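Local coordinates for serine racemase (PDB 4ECL), which is a racemase of the alanine racemase family, built from a TIM-barrel-type domain and a C-terminal beta domain, at residues N14-N19 with R242-L247. Numbering follows the deposited sequence.
Sequences NNLEHN and RPVLSL
Asn19 grips the backbone of Arg242 with both ends of its side-chain amide. OD1 of Asn19 takes the amide N of Arg242 at 2.8 Å, on a lone pair in the carbonyl plane, while ND2 of Asn19 gives a hydrogen to O of the same Arg242 at 2.9 Å, with the acceptor close to the amide plane. This two-point clasp lies where the two domains of the alanine racemase fold meet: helix 13-25, of the N-terminal, TIM-barrel-type part, receives the chain that leads into strand 245-257 of the mixed C-terminal sheet. The amide of Asn19 is buried, and its ND2 also bonds to Leu224 O, so its rotation is fixed by three bonds. One helical turn earlier, ND2 of Asn15 donates to O of Pro243 at 2.6 Å, approaching tilted 32° from the carbonyl plane. The Arg242 side chain, extended from CG to NE, passes along the His18 ring and lays its guanidinium flat over one face of it, the planes 10° apart and the centres 3.7 Å from each other. A water donates to OD1 of Asn15 and accepts from NH1 of Arg242. CG of His18 is anti to its backbone N (chi1 167°), which puts the ring alongside Arg242, and the bond from NE2 to the backbone O of Asp240 holds it there. The carboxylate of Asp240 makes a salt bridge to NH2 of Arg242. On the inner side, Val244, which also touches Ile11 of strand 7-11, sends CG2 against the helix, where it packs beside the Asn19 amide, 3.6 Å from ND2, and meets CB of Leu16 in an apolar contact at 3.9 Å.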
loop_
_atom_site.group_PDB
_atom_site.type_symbol
_atom_site.label_atom_id
_atom_site.label_comp_id
_atom_site.label_asym_id
_atom_site.label_seq_id
_atom_site.Cartn_x
_atom_site.Cartn_y
_atom_site.Cartn_z
ATOM N N ASN A 14 -16.435 8.284 17.496
ATOM C CA ASN A 14 -16.876 9.492 18.157
ATOM C C ASN A 14 -16.231 10.710 17.535
ATOM O O ASN A 14 -16.890 11.715 17.317
ATOM C CB ASN A 14 -16.571 9.442 19.654
ATOM C CG ASN A 14 -17.708 8.856 20.448
ATOM O OD1 ASN A 14 -18.598 9.579 20.903
ATOM N ND2 ASN A 14 -17.703 7.538 20.604
ATOM N N ASN A 15 -14.941 10.612 17.244
ATOM C CA ASN A 15 -14.229 11.712 16.627
ATOM C C ASN A 15 -14.742 11.989 15.214
ATOM O O ASN A 15 -14.824 13.143 14.791
ATOM C CB ASN A 15 -12.735 11.420 16.596
ATOM C CG ASN A 15 -12.020 11.932 17.818
ATOM O OD1 ASN A 15 -12.647 12.451 18.751
ATOM N ND2 ASN A 15 -10.695 11.794 17.827
ATOM N N LEU A 16 -15.089 10.923 14.495
ATOM C CA LEU A 16 -15.618 11.037 13.136
ATOM C C LEU A 16 -16.957 11.770 13.128
ATOM O O LEU A 16 -17.202 12.622 12.273
ATOM C CB LEU A 16 -15.792 9.653 12.508
ATOM C CG LEU A 16 -16.410 9.565 11.104
ATOM C CD1 LEU A 16 -15.522 10.204 10.050
ATOM C CD2 LEU A 16 -16.681 8.110 10.747
ATOM N N GLU A 17 -17.817 11.411 14.078
ATOM C CA GLU A 17 -19.121 12.036 14.250
ATOM C C GLU A 17 -18.960 13.507 14.616
ATOM O O GLU A 17 -19.729 14.356 14.166
ATOM C CB GLU A 17 -19.894 11.306 15.349
ATOM C CG GLU A 17 -21.339 11.742 15.535
ATOM C CD GLU A 17 -22.006 10.979 16.665
ATOM O OE1 GLU A 17 -21.272 10.356 17.457
ATOM O OE2 GLU A 17 -23.249 10.984 16.757
ATOM N N HIS A 18 -17.973 13.806 15.457
ATOM C CA HIS A 18 -17.691 15.194 15.804
ATOM C C HIS A 18 -17.318 15.962 14.551
ATOM O O HIS A 18 -17.770 17.090 14.345
ATOM C CB HIS A 18 -16.561 15.303 16.833
ATOM C CG HIS A 18 -16.020 16.692 16.984
ATOM N ND1 HIS A 18 -16.515 17.588 17.910
ATOM C CD2 HIS A 18 -15.036 17.345 16.318
ATOM C CE1 HIS A 18 -15.859 18.731 17.809
ATOM N NE2 HIS A 18 -14.954 18.610 16.855
ATOM N N ASN A 19 -16.492 15.353 13.708
ATOM C CA ASN A 19 -16.089 16.010 12.465
ATOM C C ASN A 19 -17.260 16.298 11.538
ATOM O O ASN A 19 -17.367 17.401 10.992
ATOM C CB ASN A 19 -15.005 15.198 11.742
ATOM C CG ASN A 19 -13.725 15.120 12.546
ATOM O OD1 ASN A 19 -13.503 15.933 13.450
ATOM N ND2 ASN A 19 -12.875 14.141 12.230
ATOM N N ARG A 242 -11.030 16.527 14.729
ATOM C CA ARG A 242 -10.318 15.599 15.600
ATOM C C ARG A 242 -9.909 14.328 14.842
ATOM O O ARG A 242 -10.703 13.794 14.074
ATOM C CB ARG A 242 -11.165 15.278 16.828
ATOM C CG ARG A 242 -11.499 16.529 17.654
ATOM C CD ARG A 242 -12.325 16.227 18.887
ATOM N NE ARG A 242 -12.693 17.460 19.578
ATOM C CZ ARG A 242 -13.750 17.588 20.372
ATOM N NH1 ARG A 242 -14.564 16.559 20.580
ATOM N NH2 ARG A 242 -14.002 18.755 20.951
ATOM N N PRO A 243 -8.669 13.844 15.065
ATOM C CA PRO A 243 -8.143 12.692 14.311
ATOM C C PRO A 243 -8.951 11.423 14.564
ATOM O O PRO A 243 -9.270 11.096 15.714
ATOM C CB PRO A 243 -6.719 12.526 14.860
ATOM C CG PRO A 243 -6.737 13.185 16.209
ATOM C CD PRO A 243 -7.709 14.331 16.070
ATOM N N VAL A 244 -9.291 10.731 13.484
ATOM C CA VAL A 244 -10.114 9.532 13.559
ATOM C C VAL A 244 -9.275 8.248 13.649
ATOM O O VAL A 244 -9.654 7.287 14.337
ATOM C CB VAL A 244 -11.064 9.457 12.341
ATOM C CG1 VAL A 244 -11.822 8.131 12.310
ATOM C CG2 VAL A 244 -12.036 10.640 12.359
ATOM N N LEU A 245 -8.133 8.238 12.959
ATOM C CA LEU A 245 -7.341 7.015 12.834
ATOM C C LEU A 245 -6.177 6.912 13.809
ATOM O O LEU A 245 -5.409 7.859 13.980
ATOM C CB LEU A 245 -6.816 6.873 11.399
ATOM C CG LEU A 245 -5.966 5.650 11.033
ATOM C CD1 LEU A 245 -6.207 5.263 9.579
ATOM C CD2 LEU A 245 -4.472 5.917 11.268
ATOM N N SER A 246 -6.024 5.738 14.415
ATOM C CA SER A 246 -4.790 5.402 15.109
ATOM C C SER A 246 -4.178 4.154 14.504
ATOM O O SER A 246 -4.904 3.279 14.037
ATOM C CB SER A 246 -5.052 5.153 16.593
ATOM O OG SER A 246 -5.262 6.374 17.258
ATOM N N LEU A 247 -2.850 4.075 14.527
ATOM C CA LEU A 247 -2.119 2.880 14.083
ATOM C C LEU A 247 -1.325 2.259 15.237
ATOM O O LEU A 247 -0.487 2.926 15.862
ATOM C CB LEU A 247 -1.175 3.223 12.938
ATOM C CG LEU A 247 -0.258 2.104 12.412
ATOM C CD1 LEU A 247 -1.055 0.962 11.804
ATOM C CD2 LEU A 247 0.747 2.663 11.419
HETATM O O HOH W 1 -14.561 14.032 19.673
#